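Local coordinates for glycosyl hydrolase family 26 (Bacteroides ovatus, PDB 4ZXO), which acts as a family 26 beta-mannanase in galactomannan breakdown, probably hydrolysing internal beta-1,4-mannosidic bonds of the polysaccharide, at residues V60-L65 with Y297-R302; I89-Y92 with M97-L100. One frame throughout, in Å; residues are numbered along the deposited sequence.

Interaction 1. Residues V60-L65 with Y297-R302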
ATOM      1  N   VAL A  60       0.290  -0.457 -10.308  1.00  9.25           N
ATOM      2  CA  VAL A  60       0.335  -1.082  -8.972  1.00  8.10           C
ATOM      3  C   VAL A  60      -1.021  -1.676  -8.648  1.00  7.83           C
ATOM      4  O   VAL A  60      -2.069  -1.054  -8.903  1.00  9.51           O
ATOM      5  CB  VAL A  60       0.643  -0.054  -7.883  1.00  8.48           C
ATOM      6  CG1 VAL A  60       0.683  -0.727  -6.501  1.00  9.06           C
ATOM      7  CG2 VAL A  60       1.977   0.694  -8.143  1.00  9.16           C
ATOM      8  N   MET A  61      -1.008  -2.860  -8.059  1.00  7.25           N
ATOM      9  CA  MET A  61      -2.222  -3.417  -7.455  1.00  7.15           C
ATOM     10  C   MET A  61      -1.922  -3.736  -6.028  1.00  7.61           C
ATOM     11  O   MET A  61      -0.807  -4.168  -5.710  1.00  9.42           O
ATOM     12  CB  MET A  61      -2.656  -4.681  -8.174  1.00  8.11           C
ATOM     13  CG  MET A  61      -3.190  -4.364  -9.555  1.00 10.10           C
ATOM     14  SD  MET A  61      -3.591  -5.867 -10.457  1.00 11.80           S
ATOM     15  CE  MET A  61      -3.890  -5.160 -12.092  1.00 12.91           C
ATOM     16  N   SER A  62      -2.873  -3.452  -5.145  1.00  7.05           N
ATOM     17  CA  SER A  62      -2.683  -3.848  -3.739  1.00  6.38           C
ATOM     18  C   SER A  62      -3.815  -4.745  -3.311  1.00  6.60           C
ATOM     19  O   SER A  62      -4.922  -4.732  -3.873  1.00  8.47           O
ATOM     20  CB  SER A  62      -2.568  -2.605  -2.792  1.00  9.43           C
ATOM     21  OG  SER A  62      -3.705  -1.772  -2.879  1.00  9.88           O
ATOM     22  N   PHE A  63      -3.531  -5.510  -2.275  1.00  6.17           N
ATOM     23  CA  PHE A  63      -4.495  -6.432  -1.701  1.00  6.25           C
ATOM     24  C   PHE A  63      -4.239  -6.459  -0.207  1.00  6.30           C
ATOM     25  O   PHE A  63      -3.226  -5.937   0.248  1.00  7.11           O
ATOM     26  CB  PHE A  63      -4.380  -7.857  -2.306  1.00  7.96           C
ATOM     27  CG  PHE A  63      -4.396  -7.888  -3.825  1.00  8.56           C
ATOM     28  CD1 PHE A  63      -5.609  -7.940  -4.536  1.00  9.68           C
ATOM     29  CD2 PHE A  63      -3.202  -7.832  -4.526  1.00  9.47           C
ATOM     30  CE1 PHE A  63      -5.604  -7.940  -5.906  1.00 10.33           C
ATOM     31  CE2 PHE A  63      -3.162  -7.853  -5.924  1.00 10.64           C
ATOM     32  CZ  PHE A  63      -4.378  -7.896  -6.623  1.00 10.99           C
ATOM     33  N   ASP A  64      -5.129  -7.088   0.554  1.00  7.14           N
ATOM     34  CA  ASP A  64      -4.981  -7.080   2.025  1.00  7.12           C
ATOM     35  C   ASP A  64      -4.863  -8.477   2.560  1.00  7.11           C
ATOM     36  O   ASP A  64      -5.526  -9.401   2.081  1.00  9.10           O
ATOM     37  CB  ASP A  64      -6.161  -6.356   2.660  1.00  7.62           C
ATOM     38  CG  ASP A  64      -5.812  -5.789   4.048  1.00  8.85           C
ATOM     39  OD1 ASP A  64      -5.387  -4.613   4.093  1.00 11.35           O
ATOM     40  OD2 ASP A  64      -5.853  -6.530   5.065  1.00  7.83           O
ATOM     41  N   LEU A  65      -3.969  -8.635   3.539  1.00  7.18           N
ATOM     42  CA  LEU A  65      -3.766  -9.941   4.180  1.00  6.39           C
ATOM     43  C   LEU A  65      -4.544 -10.106   5.501  1.00  7.61           C
ATOM     44  O   LEU A  65      -4.423 -11.129   6.154  1.00  7.58           O
ATOM     45  CB  LEU A  65      -2.288 -10.198   4.418  1.00  7.12           C
ATOM     46  CG  LEU A  65      -1.454 -10.228   3.161  1.00  8.58           C
ATOM     47  CD1 LEU A  65       0.016 -10.551   3.495  1.00 10.66           C
ATOM     48  CD2 LEU A  65      -2.041 -11.196   2.082  1.00  9.07           C
ATOM     49  N   TYR A 297       4.623   6.012  -6.733  1.00  8.07           N
ATOM     50  CA  TYR A 297       3.308   5.533  -7.107  1.00  8.85           C
ATOM     51  C   TYR A 297       2.243   6.274  -6.305  1.00  9.23           C
ATOM     52  O   TYR A 297       2.549   6.950  -5.298  1.00  9.51           O
ATOM     53  CB  TYR A 297       3.152   4.007  -6.936  1.00  9.61           C
ATOM     54  CG  TYR A 297       3.369   3.402  -5.554  1.00 10.48           C
ATOM     55  CD1 TYR A 297       2.301   3.110  -4.684  1.00 11.23           C
ATOM     56  CD2 TYR A 297       4.667   3.108  -5.129  1.00 10.49           C
ATOM     57  CE1 TYR A 297       2.556   2.486  -3.424  1.00 10.59           C
ATOM     58  CE2 TYR A 297       4.926   2.515  -3.939  1.00 11.68           C
ATOM     59  CZ  TYR A 297       3.888   2.205  -3.082  1.00 11.10           C
ATOM     60  OH  TYR A 297       4.259   1.638  -1.871  1.00 11.63           O
ATOM     61  N   VAL A 298       1.010   6.203  -6.807  1.00  9.24           N
ATOM     62  CA  VAL A 298      -0.174   6.760  -6.152  1.00  9.04           C
ATOM     63  C   VAL A 298      -1.236   5.697  -6.249  1.00  8.33           C
ATOM     64  O   VAL A 298      -1.489   5.187  -7.363  1.00 11.23           O
ATOM     65  CB  VAL A 298      -0.689   8.084  -6.817  1.00 10.40           C
ATOM     66  CG1 VAL A 298      -0.955   7.944  -8.271  1.00 12.93           C
ATOM     67  CG2 VAL A 298      -1.983   8.579  -6.128  1.00 11.06           C
ATOM     68  N   LEU A 299      -1.886   5.369  -5.136  1.00  7.63           N
ATOM     69  CA  LEU A 299      -2.819   4.261  -5.147  1.00  6.94           C
ATOM     70  C   LEU A 299      -4.149   4.723  -4.620  1.00  6.92           C
ATOM     71  O   LEU A 299      -4.215   5.332  -3.559  1.00  7.11           O
ATOM     72  CB  LEU A 299      -2.278   3.111  -4.271  1.00  8.78           C
ATOM     73  CG  LEU A 299      -3.196   1.878  -4.336  1.00  9.64           C
ATOM     74  CD1 LEU A 299      -2.431   0.591  -4.627  1.00 10.33           C
ATOM     75  CD2 LEU A 299      -3.982   1.786  -3.062  1.00  8.84           C
ATOM     76  N   VAL A 300      -5.214   4.431  -5.355  1.00  6.95           N
ATOM     77  CA  VAL A 300      -6.561   4.760  -4.859  1.00  7.98           C
ATOM     78  C   VAL A 300      -7.241   3.481  -4.357  1.00  8.69           C
ATOM     79  O   VAL A 300      -6.928   2.333  -4.787  1.00  8.70           O
ATOM     80  CB  VAL A 300      -7.455   5.434  -5.932  1.00 10.03           C
ATOM     81  CG1 VAL A 300      -6.796   6.730  -6.438  1.00 10.89           C
ATOM     82  CG2 VAL A 300      -7.828   4.475  -7.052  1.00 10.44           C
ATOM     83  N   TRP A 301      -8.201   3.673  -3.448  1.00  9.79           N
ATOM     84  CA  TRP A 301      -8.755   2.549  -2.688  1.00  9.63           C
ATOM     85  C   TRP A 301      -9.783   1.746  -3.508  1.00 10.74           C
ATOM     86  O   TRP A 301     -10.026   2.039  -4.682  1.00 10.79           O
ATOM     87  CB  TRP A 301      -9.354   3.061  -1.361  1.00  9.60           C
ATOM     88  CG  TRP A 301      -9.480   1.953  -0.313  1.00 11.30           C
ATOM     89  CD1 TRP A 301     -10.649   1.490   0.304  1.00 13.31           C
ATOM     90  CD2 TRP A 301      -8.418   1.135   0.217  1.00 12.63           C
ATOM     91  NE1 TRP A 301     -10.351   0.453   1.168  1.00 14.34           N
ATOM     92  CE2 TRP A 301      -9.000   0.210   1.125  1.00 13.67           C
ATOM     93  CE3 TRP A 301      -7.028   1.125   0.031  1.00 13.49           C
ATOM     94  CZ2 TRP A 301      -8.221  -0.693   1.868  1.00 14.84           C
ATOM     95  CZ3 TRP A 301      -6.256   0.206   0.741  1.00 14.84           C
ATOM     96  CH2 TRP A 301      -6.867  -0.697   1.641  1.00 14.93           C
ATOM     97  N   ARG A 302     -10.295   0.674  -2.909  1.00 10.11           N
ATOM     98  CA  ARG A 302     -11.036  -0.372  -3.633  1.00 10.17           C
ATOM     99  C   ARG A 302     -12.387   0.050  -4.160  1.00 10.88           C
ATOM    100  O   ARG A 302     -12.952   1.049  -3.735  1.00 11.95           O
ATOM    101  CB  ARG A 302     -11.211  -1.618  -2.731  1.00 10.13           C
ATOM    102  CG  ARG A 302     -12.152  -1.399  -1.562  1.00 11.54           C
ATOM    103  CD  ARG A 302     -11.910  -2.405  -0.435  1.00 13.28           C
ATOM    104  NE  ARG A 302     -13.015  -2.283   0.539  1.00 14.02           N
ATOM    105  CZ  ARG A 302     -14.169  -2.971   0.484  1.00 14.57           C
ATOM    106  NH1 ARG A 302     -14.398  -3.908  -0.478  1.00 13.87           N
ATOM    107  NH2 ARG A 302     -15.123  -2.689   1.383  1.00 17.41           N
TER

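Interaction 2. Residues I89-Y92 with M97-L100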
ATOM      1  N   ILE A  89       0.579 -13.206  -8.946  1.00 10.10           N
ATOM      2  CA  ILE A  89       1.384 -13.820  -9.994  1.00 11.81           C
ATOM      3  C   ILE A  89       1.088 -13.192 -11.353  1.00 12.76           C
ATOM      4  O   ILE A  89       2.011 -12.911 -12.128  1.00 13.99           O
ATOM      5  CB  ILE A  89       1.144 -15.323  -9.968  1.00 12.57           C
ATOM      6  CG1 ILE A  89       1.849 -15.899  -8.751  1.00 13.62           C
ATOM      7  CG2 ILE A  89       1.702 -16.021 -11.166  1.00 13.40           C
ATOM      8  CD1 ILE A  89       1.378 -17.281  -8.434  1.00 15.17           C
ATOM      9  N   GLU A  90      -0.187 -12.946 -11.634  1.00 12.45           N
ATOM     10  CA  GLU A  90      -0.557 -12.358 -12.915  1.00 12.89           C
ATOM     11  C   GLU A  90      -0.107 -10.910 -13.063  1.00 11.66           C
ATOM     12  O   GLU A  90       0.287 -10.496 -14.161  1.00 12.98           O
ATOM     13  CB  GLU A  90      -2.070 -12.449 -13.123  1.00 14.68           C
ATOM     14  CG  GLU A  90      -2.488 -13.898 -13.177  1.00 17.95           C
ATOM     15  CD  GLU A  90      -3.991 -14.120 -13.187  1.00 24.26           C
ATOM     16  OE1 GLU A  90      -4.791 -13.172 -13.277  1.00 26.89           O
ATOM     17  OE2 GLU A  90      -4.388 -15.296 -13.086  1.00 26.77           O
ATOM     18  N   GLN A  91      -0.130 -10.137 -11.972  1.00 10.76           N
ATOM     19  CA  GLN A  91       0.323  -8.758 -12.044  1.00  9.95           C
ATOM     20  C   GLN A  91       1.818  -8.734 -12.259  1.00 10.96           C
ATOM     21  O   GLN A  91       2.311  -7.926 -13.058  1.00 11.33           O
ATOM     22  CB  GLN A  91      -0.102  -8.000 -10.772  1.00  9.13           C
ATOM     23  CG  GLN A  91       0.481  -6.553 -10.654  1.00  8.43           C
ATOM     24  CD  GLN A  91      -0.143  -5.564 -11.645  1.00  8.90           C
ATOM     25  OE1 GLN A  91      -0.754  -5.948 -12.661  1.00  9.47           O
ATOM     26  NE2 GLN A  91       0.000  -4.278 -11.338  1.00  7.58           N
ATOM     27  N   TYR A  92       2.563  -9.606 -11.571  1.00 10.21           N
ATOM     28  CA  TYR A  92       3.990  -9.636 -11.809  1.00 11.05           C
ATOM     29  C   TYR A  92       4.287 -10.034 -13.259  1.00 12.66           C
ATOM     30  O   TYR A  92       5.155  -9.445 -13.926  1.00 13.96           O
ATOM     31  CB  TYR A  92       4.647 -10.643 -10.870  1.00 11.39           C
ATOM     32  CG  TYR A  92       6.153 -10.717 -11.025  1.00 13.36           C
ATOM     33  CD1 TYR A  92       6.968  -9.794 -10.399  1.00 13.45           C
ATOM     34  CD2 TYR A  92       6.745 -11.707 -11.804  1.00 14.70           C
ATOM     35  CE1 TYR A  92       8.335  -9.856 -10.521  1.00 14.35           C
ATOM     36  CE2 TYR A  92       8.154 -11.779 -11.965  1.00 16.21           C
ATOM     37  CZ  TYR A  92       8.942 -10.846 -11.303  1.00 16.25           C
ATOM     38  OH  TYR A  92      10.314 -10.893 -11.440  1.00 19.08           O
ATOM     39  N   MET A  97       3.511  -3.784 -10.390  1.00  8.21           N
ATOM     40  CA  MET A  97       3.956  -3.882  -9.005  1.00  7.13           C
ATOM     41  C   MET A  97       2.823  -4.366  -8.100  1.00  6.66           C
ATOM     42  O   MET A  97       1.620  -4.165  -8.442  1.00  7.99           O
ATOM     43  CB  MET A  97       4.432  -2.496  -8.482  1.00  8.54           C
ATOM     44  CG  MET A  97       5.305  -2.616  -7.264  1.00  9.54           C
ATOM     45  SD  MET A  97       5.624  -1.001  -6.537  1.00 12.50           S
ATOM     46  CE  MET A  97       4.277  -0.912  -5.329  1.00 11.79           C
ATOM     47  N   ILE A  98       3.198  -4.994  -6.970  1.00  7.30           N
ATOM     48  CA  ILE A  98       2.240  -5.406  -5.958  1.00  7.29           C
ATOM     49  C   ILE A  98       2.534  -4.823  -4.605  1.00  6.55           C
ATOM     50  O   ILE A  98       3.663  -4.792  -4.190  1.00  8.34           O
ATOM     51  CB  ILE A  98       2.212  -6.967  -5.834  1.00  7.86           C
ATOM     52  CG1 ILE A  98       1.798  -7.626  -7.151  1.00  9.00           C
ATOM     53  CG2 ILE A  98       1.295  -7.446  -4.654  1.00  7.86           C
ATOM     54  CD1 ILE A  98       2.966  -8.023  -8.054  1.00 10.18           C
ATOM     55  N   SER A  99       1.491  -4.335  -3.927  1.00  6.39           N
ATOM     56  CA  SER A  99       1.630  -3.945  -2.532  1.00  6.57           C
ATOM     57  C   SER A  99       0.606  -4.684  -1.688  1.00  6.96           C
ATOM     58  O   SER A  99      -0.473  -5.049  -2.183  1.00  8.23           O
ATOM     59  CB  SER A  99       1.451  -2.427  -2.372  1.00  6.26           C
ATOM     60  OG  SER A  99       1.665  -2.060  -1.003  1.00  8.34           O
ATOM     61  N   LEU A 100       0.944  -4.986  -0.441  1.00  5.97           N
ATOM     62  CA  LEU A 100       0.004  -5.686   0.458  1.00  6.29           C
ATOM     63  C   LEU A 100      -0.125  -4.917   1.760  1.00  6.20           C
ATOM     64  O   LEU A 100       0.922  -4.577   2.369  1.00  7.58           O
ATOM     65  CB  LEU A 100       0.504  -7.105   0.776  1.00  6.74           C
ATOM     66  CG  LEU A 100       0.554  -7.970  -0.483  1.00  8.03           C
ATOM     67  CD1 LEU A 100       1.286  -9.276  -0.133  1.00 10.18           C
ATOM     68  CD2 LEU A 100      -0.844  -8.319  -0.998  1.00  8.94           C
TER

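Interaction 1. Residues V60-L65 with Y297-R302
Leu-299 reaches across to Ser-62 with its CD1 methyl, which comes within 3.2 Å of Ser-62 OG and also touches Ser-62 CB. On the same side of the hydroxyl, Leu-299 CD2 lies 3.6 Å from Ser-62 OG, so both branches of the leucine lie against the oxygen. With CG anti to the backbone N (chi1 -176°), the leucine directs both methyls at Ser-62. Val-60 splits its two methyls between partners: CG1 meets Leu-299 CD1 at 3.9 Å, and CG2 rests on Tyr-297 CB at 3.7 Å, the valine crossing each neighbour at about a right angle. Shortening the leucine to an alanine here is likely to open a gap beside Val-60 CG1 and strip the Ser-62 hydroxyl of its apolar cover.

No hydrogen bond joins the two segments, for strand 27-32 lies between their strands in the parallel sheet of this TIM-barrel enzyme. The contact therefore reaches past strand 27-32 on the inner side of the barrel, with strand axes 8.1 Å apart at closest approach and inclined by 48°. Leu-28 of the intervening strand packs on both Val-60 and Tyr-297. Ser-62 OG hydrogen-bonds His-32 ND1, so this buried hydroxyl is satisfied although its neighbours across the contact are hydrocarbon.

Interaction 2. Residues I89-Y92 with M97-L100
The carbonyl oxygen of Met-97 accepts two N-H groups: one from the side-chain amide of Gln-91, the other from the backbone of Met-61 on the adjoining strand. This is the return half of a beta-alpha-beta unit of the TIM barrel, in which helix 81-93 leads back into strand 97-101. The bond from Gln-91 NE2 to Met-97 O is weak, 3.3 Å long, but fairly straight, with an N-H...O angle of 161°. NE2 has a second acceptor in Pro-58 O, and Gln-91 OE1 takes a hydrogen bond from Arg-94 NH1. With both ends of the amide engaged, its rotation is probably restrained, and a buried polar group is satisfied at the N-terminal end of strand 97-101.

A bend in the glutamine chain makes this possible: CG leaves anti to the backbone N, and the turn at chi2 (71°) swings the amide to the strand carbonyl. The same bend lays CG alongside Met-97 O at 3.4 Å. Gln-91 and Ile-98 run past one another in opposite directions, so that the aliphatic part of the glutamine lies against the isoleucine, with Gln-91 CG 3.9 Å from Ile-98 CD1. Beyond this pair Ile-98 packs on Val-159 of the next strand. The Met-97 side chain packs instead on Val-60, Val-160 and Leu-15, while the Tyr-92 ring meets that of Tyr-343.

Further along the helix, the Ile-98 CD1 methyl lies against the helix at Tyr-92, 3.9 Å from Tyr-92 N and 4.2 Å from Tyr-92 CB.

In the fold
From the N terminus, the chain first lays down strand 27-32 and then strand 60-64, the first half of interaction 1. It next runs through helix 81-93 and turns into strand 97-101, so that interaction 2 closes a short loop of four intervening residues. Strands 159-162 to 266-271 and the helices between them follow before strand 295-300 returns to meet 60-65, closing a loop of 231 residues with interaction 2 nested inside it. Interaction 1 thus joins early and late strands within the barrel, and interaction 2 ties the outer helix to the sheet. Strand 60-64 couples them, since Met-61 O probably hydrogen-bonds Ser-99 N at 2.9 Å.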